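Lysine-sensitive aspartokinase 3 (Escherichia coli, PDB 2J0W) catalyses the ATP-dependent phosphorylation of L-aspartate to 4-phospho-L-aspartate, the first step of lysine biosynthesis, and is feedback-inhibited by lysine. Local coordinates at residues L302-N307 with A387-I392. Numbering follows the deposited sequence.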
ATOM      1  N   LEU A 302       3.412 -21.420   3.220  1.00 55.89           N
ATOM      2  CA  LEU A 302       4.035 -20.435   2.358  1.00 54.99           C
ATOM      3  C   LEU A 302       3.470 -20.680   0.965  1.00 54.63           C
ATOM      4  O   LEU A 302       3.222 -21.822   0.580  1.00 56.31           O
ATOM      5  CB  LEU A 302       5.549 -20.624   2.343  1.00 56.77           C
ATOM      6  CG  LEU A 302       6.243 -20.533   3.703  1.00 58.72           C
ATOM      7  CD1 LEU A 302       7.698 -20.925   3.548  1.00 39.93           C
ATOM      8  CD2 LEU A 302       6.115 -19.118   4.260  1.00 58.11           C
ATOM      9  N   ALA A 303       3.256 -19.604   0.218  1.00 54.20           N
ATOM     10  CA  ALA A 303       2.721 -19.685  -1.138  1.00 46.99           C
ATOM     11  C   ALA A 303       3.590 -18.849  -2.063  1.00 45.32           C
ATOM     12  O   ALA A 303       4.029 -17.752  -1.704  1.00 43.75           O
ATOM     13  CB  ALA A 303       1.289 -19.181  -1.165  1.00 26.30           C
ATOM     14  N   LEU A 304       3.832 -19.377  -3.256  1.00 47.26           N
ATOM     15  CA  LEU A 304       4.652 -18.703  -4.253  1.00 48.86           C
ATOM     16  C   LEU A 304       3.819 -18.341  -5.479  1.00 49.70           C
ATOM     17  O   LEU A 304       3.044 -19.157  -5.971  1.00 49.89           O
ATOM     18  CB  LEU A 304       5.798 -19.624  -4.662  1.00 46.23           C
ATOM     19  CG  LEU A 304       6.697 -19.213  -5.825  1.00 57.41           C
ATOM     20  CD1 LEU A 304       7.628 -18.071  -5.411  1.00 53.43           C
ATOM     21  CD2 LEU A 304       7.507 -20.435  -6.252  1.00 59.61           C
ATOM     22  N   ARG A 305       3.960 -17.106  -5.951  1.00 51.68           N
ATOM     23  CA  ARG A 305       3.247 -16.646  -7.146  1.00 50.96           C
ATOM     24  C   ARG A 305       4.321 -16.076  -8.070  1.00 52.50           C
ATOM     25  O   ARG A 305       4.899 -15.023  -7.807  1.00 53.01           O
ATOM     26  CB  ARG A 305       2.216 -15.574  -6.789  1.00 50.17           C
ATOM     27  CG  ARG A 305       1.047 -15.530  -7.753  1.00 51.49           C
ATOM     28  CD  ARG A 305      -0.124 -14.720  -7.202  1.00 50.84           C
ATOM     29  NE  ARG A 305       0.121 -13.276  -7.220  1.00 45.45           N
ATOM     30  CZ  ARG A 305      -0.708 -12.390  -6.682  1.00 44.93           C
ATOM     31  NH1 ARG A 305      -1.825 -12.803  -6.090  1.00 40.19           N
ATOM     32  NH2 ARG A 305      -0.426 -11.097  -6.730  1.00 48.59           N
ATOM     33  N   ARG A 306       4.591 -16.800  -9.147  1.00 56.12           N
ATOM     34  CA  ARG A 306       5.620 -16.433 -10.113  1.00 55.65           C
ATOM     35  C   ARG A 306       5.235 -15.450 -11.205  1.00 51.86           C
ATOM     36  O   ARG A 306       4.059 -15.240 -11.495  1.00 45.73           O
ATOM     37  CB  ARG A 306       6.149 -17.692 -10.790  1.00 60.55           C
ATOM     38  CG  ARG A 306       6.999 -18.553  -9.908  1.00 74.24           C
ATOM     39  CD  ARG A 306       8.179 -19.037 -10.702  1.00 86.66           C
ATOM     40  NE  ARG A 306       9.294 -19.409  -9.845  1.00 96.15           N
ATOM     41  CZ  ARG A 306      10.518 -18.912  -9.977  1.00103.46           C
ATOM     42  NH1 ARG A 306      10.776 -18.020 -10.928  1.00 97.36           N
ATOM     43  NH2 ARG A 306      11.487 -19.322  -9.170  1.00110.71           N
ATOM     44  N   ASN A 307       6.266 -14.890 -11.835  1.00 52.62           N
ATOM     45  CA  ASN A 307       6.109 -13.941 -12.928  1.00 55.10           C
ATOM     46  C   ASN A 307       5.244 -12.753 -12.560  1.00 56.68           C
ATOM     47  O   ASN A 307       4.318 -12.378 -13.286  1.00 57.15           O
ATOM     48  CB  ASN A 307       5.527 -14.638 -14.147  1.00 50.92           C
ATOM     49  CG  ASN A 307       6.231 -15.930 -14.444  1.00 58.18           C
ATOM     50  OD1 ASN A 307       7.461 -15.979 -14.469  1.00 61.53           O
ATOM     51  ND2 ASN A 307       5.456 -16.995 -14.670  1.00 54.70           N
ATOM     52  N   ALA A 387       8.997 -12.614  -8.279  1.00 50.11           N
ATOM     53  CA  ALA A 387       8.120 -13.628  -7.697  1.00 47.39           C
ATOM     54  C   ALA A 387       7.620 -13.235  -6.304  1.00 48.97           C
ATOM     55  O   ALA A 387       8.389 -12.748  -5.470  1.00 47.06           O
ATOM     56  CB  ALA A 387       8.860 -14.960  -7.633  1.00 48.37           C
ATOM     57  N   LEU A 388       6.331 -13.447  -6.052  1.00 50.86           N
ATOM     58  CA  LEU A 388       5.743 -13.111  -4.756  1.00 52.02           C
ATOM     59  C   LEU A 388       5.797 -14.277  -3.779  1.00 57.02           C
ATOM     60  O   LEU A 388       5.485 -15.414  -4.143  1.00 60.53           O
ATOM     61  CB  LEU A 388       4.276 -12.704  -4.901  1.00 45.74           C
ATOM     62  CG  LEU A 388       3.559 -12.512  -3.553  1.00 46.06           C
ATOM     63  CD1 LEU A 388       3.911 -11.156  -3.001  1.00 52.39           C
ATOM     64  CD2 LEU A 388       2.060 -12.618  -3.709  1.00 39.53           C
ATOM     65  N   VAL A 389       6.187 -13.990  -2.539  1.00 56.59           N
ATOM     66  CA  VAL A 389       6.225 -15.009  -1.498  1.00 55.29           C
ATOM     67  C   VAL A 389       5.281 -14.561  -0.379  1.00 54.30           C
ATOM     68  O   VAL A 389       5.400 -13.456   0.152  1.00 55.01           O
ATOM     69  CB  VAL A 389       7.655 -15.224  -0.930  1.00 48.02           C
ATOM     70  CG1 VAL A 389       7.599 -16.154   0.276  1.00 42.29           C
ATOM     71  CG2 VAL A 389       8.542 -15.850  -1.988  1.00 46.49           C
ATOM     72  N   ALA A 390       4.340 -15.426  -0.034  1.00 51.06           N
ATOM     73  CA  ALA A 390       3.367 -15.116   0.996  1.00 49.35           C
ATOM     74  C   ALA A 390       3.403 -16.085   2.169  1.00 50.22           C
ATOM     75  O   ALA A 390       3.576 -17.283   1.981  1.00 53.30           O
ATOM     76  CB  ALA A 390       1.984 -15.124   0.388  1.00 40.53           C
ATOM     77  N   LEU A 391       3.242 -15.565   3.381  1.00 50.30           N
ATOM     78  CA  LEU A 391       3.194 -16.404   4.571  1.00 50.35           C
ATOM     79  C   LEU A 391       1.788 -16.308   5.115  1.00 53.21           C
ATOM     80  O   LEU A 391       1.312 -15.226   5.447  1.00 56.83           O
ATOM     81  CB  LEU A 391       4.148 -15.918   5.650  1.00 52.74           C
ATOM     82  CG  LEU A 391       3.806 -16.543   7.013  1.00 61.28           C
ATOM     83  CD1 LEU A 391       4.077 -18.034   6.980  1.00 62.04           C
ATOM     84  CD2 LEU A 391       4.619 -15.887   8.110  1.00 61.67           C
ATOM     85  N   ILE A 392       1.112 -17.434   5.213  1.00 55.89           N
ATOM     86  CA  ILE A 392      -0.235 -17.407   5.724  1.00 61.27           C
ATOM     87  C   ILE A 392      -0.309 -18.035   7.094  1.00 69.15           C
ATOM     88  O   ILE A 392       0.313 -19.071   7.359  1.00 71.78           O
ATOM     89  CB  ILE A 392      -1.188 -18.114   4.774  1.00 58.29           C
ATOM     90  CG1 ILE A 392      -1.212 -17.337   3.465  1.00 61.65           C
ATOM     91  CG2 ILE A 392      -2.587 -18.231   5.395  1.00 53.08           C
ATOM     92  CD1 ILE A 392      -2.311 -17.741   2.552  1.00 73.24           C
TER
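Leu304 CD1 meets Ala387 CB at 4.0 Å and Val389 CG2 at 4.2 Å. With CG anti to the backbone N of Leu304 (chi1 172°) and chi2 near 73°, CD1 lies toward both. At the end of the same sheet face Leu302 CD2 meets Leu391 CD1 at 3.6 Å. The other face carries Ala303 beside Ala390 and Arg305 beside Leu388. Ala303 CB and Ala390 CB lie 4.4 Å apart. Strands 302-306 and 387-392 run antiparallel. The backbone hydrogen bonds Ala303 N to Ala390 O and Ala390 N to Ala303 O are both 2.9 Å. Arg305 and Leu388 form the second hydrogen-bonded pair, with Leu388 N to Arg305 O at 2.8 Å. Leu388 CD2 lies over one face of the Arg305 guanidinium, off its centre, 4.0 Å above the plane. Arg305 NE hydrogen-bonds to Gln308 OE1; NH1 hydrogen-bonds to Thr253 O and forms a salt bridge with Asp340 OD2, from the allosteric lysine site. The pairing joins two strands of the interface region, within the part required for homodimerization. Strand 426-432 pairs with the far edge of 387-392, and helix 436-448 packs on the Leu302 face, touching Leu302 and Ala387.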